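Local structure of cytosolic phospholipase A2 delta (Homo sapiens, 5IZ5) at residues Asn90-Ser95 and Val140-Glu145; Val30-Ala35 and Val51-Ser56. The protein hydrolyses glycerophospholipids at the sn-2 position in a calcium-dependent reaction, releasing a fatty acid and a lysophospholipid, with a preference for linoleic acid at that position. The protein carries 3 engineered substitutions. One frame throughout, in Å; residues are numbered along the deposited sequence.

Interaction 1: Asn90-Ser95 and Val140-Glu145; sequences NVLELS and VEFLME
The core of a C2-type beta sandwich is where Leu92 and Leu94 of one sheet meet Phe142 and Val140 of the other. Strand 91-98 belongs to one layer and strand 137-146 to the facing layer, and between these two segments the layers meet through side chains. The backbones stay well apart: the CA atoms of Leu92 and Phe142 are 11.3 Å from each other, and those of Leu94 and Val140 9.7 Å. Because the two segments run in opposite senses, the order of the pairs is reversed along them.

The first pair is a methyl against an aromatic edge. Leu92 holds its CG anti to the backbone N (chi1 -175°), and from there its CD2 approaches Phe142 CE1 at 3.7 Å, lying in the plane of the ring and not over a face. Phe142 instead places its CG anti to its own carbonyl carbon (chi1 -60°), sending the ring across the interior from the opposite direction. Tyr113 meets the same ring with the planes at about 35°, and Phe128 also packs against it.

The second pair is purely aliphatic. Leu94 and Val140 reach toward each other tip to tip, Leu94 CD2 resting 3.9 Å from Val140 CG2. All four residues are buried, and the surface buried between the segments is 122 Å², both sides summed; neighbouring strands add to the packing, with Val111 against Leu94 and Phe128 against Val140. The intervening residues turn to the outer faces. There Glu141 forms a salt bridge with Arg125, and on the other layer Ser95 OG donates a hydrogen bond of 2.8 Å to Glu93 OE1, which receives it on its anti lone pair.

Interaction 2: Val30-Ala35 and Val51-Ser56; sequences VRVLEA and VILQLS
Val30, Val32, Val51 and Leu53 interlock where strand 21-36 passes over strand 49-55. The segment axes come within 9.9 Å and make an angle of 155°, a slightly skewed antiparallel arrangement. The main bump is the forked end of Leu53, whose CD1 sits between the two valines, tip to tip with Val30 CG1 at 4.0 Å and near Val32 CG2. The Leu53 and Val32 side chains slide past each other, leaving Leu53 CD2 4.0 Å from Val32 CG2.

Val32 is the answering bump, seated between Leu53 and Val51. With CG1 anti to the backbone N (chi1 179°), its two methyls part company: CG1 reaches Val51 CG2 at 3.8 Å and CG2 serves Leu53. Replacing Val32 by an alanine would remove both methyls and is likely to open a gap facing Val51 CG2 and the Leu53 fork. Trp76 and Ile96 also pack on Val51, and Phe80 and Leu94 on Leu53. Just beyond Val32, a classic beta bulge at Leu33 and Glu34 interrupts the regular strand. The side chain of Val51 is about 11 Å from that of Asp98, a predicted calcium ligand. Here two antiparallel sheets pack face to face, as in the C2 beta sandwich.

Overall arrangement
Both interactions bridge the same two sheets of the N-terminal C2 domain, with centres 7 Å apart. Strands 49-55 and 91-98 are antiparallel neighbours in one layer, where Glu93 N and Gln54 O, 2.7 Å apart, form a probable hydrogen bond. Strands 21-36 and 137-146 are neighbours in the other, where Val140 CG1 packs against Arg31 O. Along the chain the contacts come in series: interaction 2 is complete at Ser56 before interaction 1 begins at Asn90. Each joins a different strand pair across one continuous interior. Together they tie the layers of the domain that mediates membrane association upon calcium binding.

Interaction 1: Asn90-Ser95 and Val140-Glu145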
loop_
_atom_site.group_PDB
_atom_site.type_symbol
_atom_site.label_atom_id
_atom_site.label_comp_id
_atom_site.label_asym_id
_atom_site.label_seq_id
_atom_site.Cartn_x
_atom_site.Cartn_y
_atom_site.Cartn_z
ATOM N N ASN B 90 -0.335 -20.377 13.068
ATOM C CA ASN B 90 -1.094 -20.194 14.293
ATOM C C ASN B 90 -0.156 -19.792 15.415
ATOM O O ASN B 90 0.706 -20.577 15.820
ATOM C CB ASN B 90 -1.809 -21.486 14.661
ATOM C CG ASN B 90 -2.900 -21.845 13.679
ATOM O OD1 ASN B 90 -3.873 -21.106 13.523
ATOM N ND2 ASN B 90 -2.743 -22.982 13.003
ATOM N N VAL B 91 -0.302 -18.556 15.885
ATOM C CA VAL B 91 0.501 -18.057 16.983
ATOM C C VAL B 91 -0.407 -17.869 18.187
ATOM O O VAL B 91 -1.390 -17.130 18.135
ATOM C CB VAL B 91 1.202 -16.732 16.635
ATOM C CG1 VAL B 91 2.079 -16.272 17.794
ATOM C CG2 VAL B 91 2.044 -16.889 15.381
ATOM N N LEU B 92 -0.069 -18.551 19.269
ATOM C CA LEU B 92 -0.831 -18.465 20.495
ATOM C C LEU B 92 -0.164 -17.447 21.407
ATOM O O LEU B 92 1.038 -17.516 21.653
ATOM C CB LEU B 92 -0.883 -19.823 21.171
ATOM C CG LEU B 92 -1.751 -19.910 22.425
ATOM C CD1 LEU B 92 -3.230 -19.800 22.090
ATOM C CD2 LEU B 92 -1.477 -21.215 23.142
ATOM N N GLU B 93 -0.944 -16.482 21.878
ATOM C CA GLU B 93 -0.453 -15.502 22.829
ATOM C C GLU B 93 -0.923 -15.900 24.218
ATOM O O GLU B 93 -2.118 -16.084 24.442
ATOM C CB GLU B 93 -0.963 -14.106 22.485
ATOM C CG GLU B 93 -0.337 -13.009 23.335
ATOM C CD GLU B 93 -1.020 -11.669 23.166
ATOM O OE1 GLU B 93 -1.279 -11.006 24.195
ATOM O OE2 GLU B 93 -1.310 -11.286 22.012
ATOM N N LEU B 94 0.023 -16.046 25.137
ATOM C CA LEU B 94 -0.286 -16.304 26.535
ATOM C C LEU B 94 0.235 -15.131 27.360
ATOM O O LEU B 94 1.445 -14.904 27.438
ATOM C CB LEU B 94 0.342 -17.616 27.000
ATOM C CG LEU B 94 0.011 -18.850 26.151
ATOM C CD1 LEU B 94 1.032 -19.043 25.040
ATOM C CD2 LEU B 94 -0.043 -20.102 27.006
ATOM N N SER B 95 -0.692 -14.378 27.950
ATOM C CA SER B 95 -0.357 -13.190 28.728
ATOM C C SER B 95 -0.896 -13.315 30.149
ATOM O O SER B 95 -2.039 -13.727 30.345
ATOM C CB SER B 95 -0.949 -11.944 28.069
ATOM O OG SER B 95 -0.412 -11.743 26.775
ATOM N N VAL B 140 2.557 -24.867 30.963
ATOM C CA VAL B 140 1.395 -25.155 30.127
ATOM C C VAL B 140 1.568 -26.529 29.493
ATOM O O VAL B 140 2.696 -26.958 29.237
ATOM C CB VAL B 140 1.246 -24.109 28.999
ATOM C CG1 VAL B 140 -0.059 -24.308 28.235
ATOM C CG2 VAL B 140 1.318 -22.694 29.562
ATOM N N GLU B 141 0.457 -27.214 29.237
ATOM C CA GLU B 141 0.496 -28.442 28.432
ATOM C C GLU B 141 -0.446 -28.392 27.242
ATOM O O GLU B 141 -1.561 -27.868 27.332
ATOM C CB GLU B 141 0.309 -29.717 29.254
ATOM C CG GLU B 141 -0.437 -29.604 30.568
ATOM C CD GLU B 141 -0.388 -30.894 31.375
ATOM O OE1 GLU B 141 0.408 -31.795 31.035
ATOM O OE2 GLU B 141 -1.153 -31.009 32.354
ATOM N N PHE B 142 0.031 -28.947 26.128
ATOM C CA PHE B 142 -0.684 -28.924 24.860
ATOM C C PHE B 142 -0.988 -30.335 24.387
ATOM O O PHE B 142 -0.106 -31.193 24.382
ATOM C CB PHE B 142 0.167 -28.238 23.790
ATOM C CG PHE B 142 0.518 -26.819 24.112
ATOM C CD1 PHE B 142 -0.331 -25.789 23.746
ATOM C CD2 PHE B 142 1.702 -26.513 24.777
ATOM C CE1 PHE B 142 -0.003 -24.476 24.041
ATOM C CE2 PHE B 142 2.034 -25.204 25.076
ATOM C CZ PHE B 142 1.181 -24.183 24.707
ATOM N N LEU B 143 -2.231 -30.571 23.978
ATOM C CA LEU B 143 -2.583 -31.824 23.322
ATOM C C LEU B 143 -3.378 -31.550 22.060
ATOM O O LEU B 143 -4.438 -30.917 22.097
ATOM C CB LEU B 143 -3.385 -32.744 24.243
ATOM C CG LEU B 143 -3.692 -34.116 23.620
ATOM C CD1 LEU B 143 -2.463 -35.021 23.601
ATOM C CD2 LEU B 143 -4.855 -34.798 24.331
ATOM N N MET B 144 -2.851 -32.046 20.946
ATOM C CA MET B 144 -3.495 -31.919 19.660
ATOM C C MET B 144 -4.120 -33.254 19.293
ATOM O O MET B 144 -3.444 -34.285 19.303
ATOM C CB MET B 144 -2.465 -31.521 18.615
ATOM C CG MET B 144 -3.069 -31.135 17.276
ATOM S SD MET B 144 -3.684 -29.439 17.266
ATOM C CE MET B 144 -2.155 -28.497 17.144
ATOM N N GLU B 145 -5.408 -33.225 18.963
ATOM C CA GLU B 145 -6.154 -34.424 18.650
ATOM C C GLU B 145 -6.952 -34.271 17.380
ATOM O O GLU B 145 -7.392 -33.171 17.050
ATOM C CB GLU B 145 -7.127 -34.728 19.770
ATOM C CG GLU B 145 -6.495 -35.318 21.010
ATOM C CD GLU B 145 -7.526 -35.784 22.022
ATOM O OE1 GLU B 145 -8.624 -35.194 22.085
ATOM O OE2 GLU B 145 -7.239 -36.751 22.755
#

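Interaction 2: Val30-Ala35 and Val51-Ser56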
loop_
_atom_site.group_PDB
_atom_site.type_symbol
_atom_site.label_atom_id
_atom_site.label_comp_id
_atom_site.label_asym_id
_atom_site.label_seq_id
_atom_site.Cartn_x
_atom_site.Cartn_y
_atom_site.Cartn_z
ATOM N N VAL B 30 -5.362 -26.584 25.466
ATOM C CA VAL B 30 -4.295 -25.840 26.131
ATOM C C VAL B 30 -4.610 -25.823 27.618
ATOM O O VAL B 30 -5.594 -25.206 28.037
ATOM C CB VAL B 30 -4.203 -24.390 25.606
ATOM C CG1 VAL B 30 -3.048 -23.640 26.268
ATOM C CG2 VAL B 30 -4.039 -24.385 24.092
ATOM N N ARG B 31 -3.785 -26.505 28.411
ATOM C CA ARG B 31 -3.990 -26.558 29.863
ATOM C C ARG B 31 -3.010 -25.632 30.578
ATOM O O ARG B 31 -1.818 -25.928 30.672
ATOM C CB ARG B 31 -3.849 -27.991 30.386
ATOM C CG ARG B 31 -4.242 -28.155 31.850
ATOM C CD ARG B 31 -4.276 -29.618 32.282
ATOM N NE ARG B 31 -5.449 -30.328 31.764
ATOM C CZ ARG B 31 -6.690 -30.206 32.237
ATOM N NH1 ARG B 31 -6.959 -29.386 33.251
ATOM N NH2 ARG B 31 -7.678 -30.903 31.686
ATOM N N VAL B 32 -3.533 -24.516 31.083
ATOM C CA VAL B 32 -2.742 -23.539 31.830
ATOM C C VAL B 32 -2.609 -24.049 33.262
ATOM O O VAL B 32 -3.585 -24.080 34.007
ATOM C CB VAL B 32 -3.417 -22.146 31.821
ATOM C CG1 VAL B 32 -2.604 -21.127 32.613
ATOM C CG2 VAL B 32 -3.613 -21.663 30.392
ATOM N N LEU B 33 -1.402 -24.457 33.642
ATOM C CA LEU B 33 -1.182 -25.083 34.945
ATOM C C LEU B 33 -0.916 -24.056 36.044
ATOM O O LEU B 33 -1.758 -23.839 36.919
ATOM C CB LEU B 33 -0.023 -26.084 34.866
ATOM C CG LEU B 33 -0.234 -27.276 33.930
ATOM C CD1 LEU B 33 1.074 -28.026 33.731
ATOM C CD2 LEU B 33 -1.313 -28.198 34.478
ATOM N N GLU B 34 0.252 -23.424 35.987
ATOM C CA GLU B 34 0.696 -22.525 37.045
ATOM C C GLU B 34 1.806 -21.614 36.554
ATOM O O GLU B 34 2.393 -21.851 35.496
ATOM C CB GLU B 34 1.202 -23.331 38.244
ATOM C CG GLU B 34 2.450 -24.157 37.960
ATOM C CD GLU B 34 2.960 -24.885 39.188
ATOM O OE1 GLU B 34 2.206 -25.704 39.750
ATOM O OE2 GLU B 34 4.120 -24.648 39.586
ATOM N N ALA B 35 2.089 -20.579 37.341
ATOM C CA ALA B 35 3.208 -19.686 37.081
ATOM C C ALA B 35 4.001 -19.461 38.366
ATOM O O ALA B 35 3.489 -19.683 39.466
ATOM C CB ALA B 35 2.716 -18.361 36.519
ATOM N N VAL B 51 -4.606 -15.415 33.489
ATOM C CA VAL B 51 -4.000 -15.635 32.177
ATOM C C VAL B 51 -5.015 -15.398 31.065
ATOM O O VAL B 51 -6.165 -15.827 31.147
ATOM C CB VAL B 51 -3.421 -17.058 32.035
ATOM C CG1 VAL B 51 -2.724 -17.221 30.689
ATOM C CG2 VAL B 51 -2.449 -17.351 33.167
ATOM N N ILE B 52 -4.567 -14.707 30.024
ATOM C CA ILE B 52 -5.351 -14.525 28.813
ATOM C C ILE B 52 -4.742 -15.399 27.720
ATOM O O ILE B 52 -3.517 -15.463 27.594
ATOM C CB ILE B 52 -5.388 -13.034 28.411
ATOM C CG1 ILE B 52 -6.238 -12.272 29.447
ATOM C CG2 ILE B 52 -5.929 -12.845 26.998
ATOM C CD1 ILE B 52 -6.747 -10.900 29.041
ATOM N N LEU B 53 -5.598 -16.085 26.961
ATOM C CA LEU B 53 -5.172 -16.817 25.771
ATOM C C LEU B 53 -5.844 -16.230 24.542
ATOM O O LEU B 53 -7.072 -16.096 24.492
ATOM C CB LEU B 53 -5.529 -18.299 25.853
ATOM C CG LEU B 53 -5.120 -19.093 27.089
ATOM C CD1 LEU B 53 -5.485 -20.556 26.887
ATOM C CD2 LEU B 53 -3.636 -18.959 27.380
ATOM N N GLN B 54 -5.028 -15.880 23.555
ATOM C CA GLN B 54 -5.510 -15.415 22.269
ATOM C C GLN B 54 -4.773 -16.181 21.189
ATOM O O GLN B 54 -3.587 -16.456 21.316
ATOM C CB GLN B 54 -5.231 -13.928 22.101
ATOM C CG GLN B 54 -5.923 -13.037 23.110
ATOM C CD GLN B 54 -5.282 -11.668 23.128
ATOM O OE1 GLN B 54 -4.131 -11.531 23.547
ATOM N NE2 GLN B 54 -5.994 -10.661 22.654
ATOM N N LEU B 55 -5.480 -16.502 20.120
ATOM C CA LEU B 55 -4.892 -17.161 18.970
ATOM C C LEU B 55 -4.947 -16.184 17.817
ATOM O O LEU B 55 -5.995 -15.604 17.548
ATOM C CB LEU B 55 -5.664 -18.435 18.630
ATOM C CG LEU B 55 -5.065 -19.356 17.568
ATOM C CD1 LEU B 55 -3.753 -19.969 18.036
ATOM C CD2 LEU B 55 -6.053 -20.448 17.191
ATOM N N SER B 56 -3.818 -16.006 17.139
ATOM C CA SER B 56 -3.698 -15.027 16.056
ATOM C C SER B 56 -4.743 -15.221 14.951
ATOM O O SER B 56 -5.135 -14.263 14.294
ATOM C CB SER B 56 -2.283 -15.076 15.464
ATOM O OG SER B 56 -1.986 -16.364 14.951
#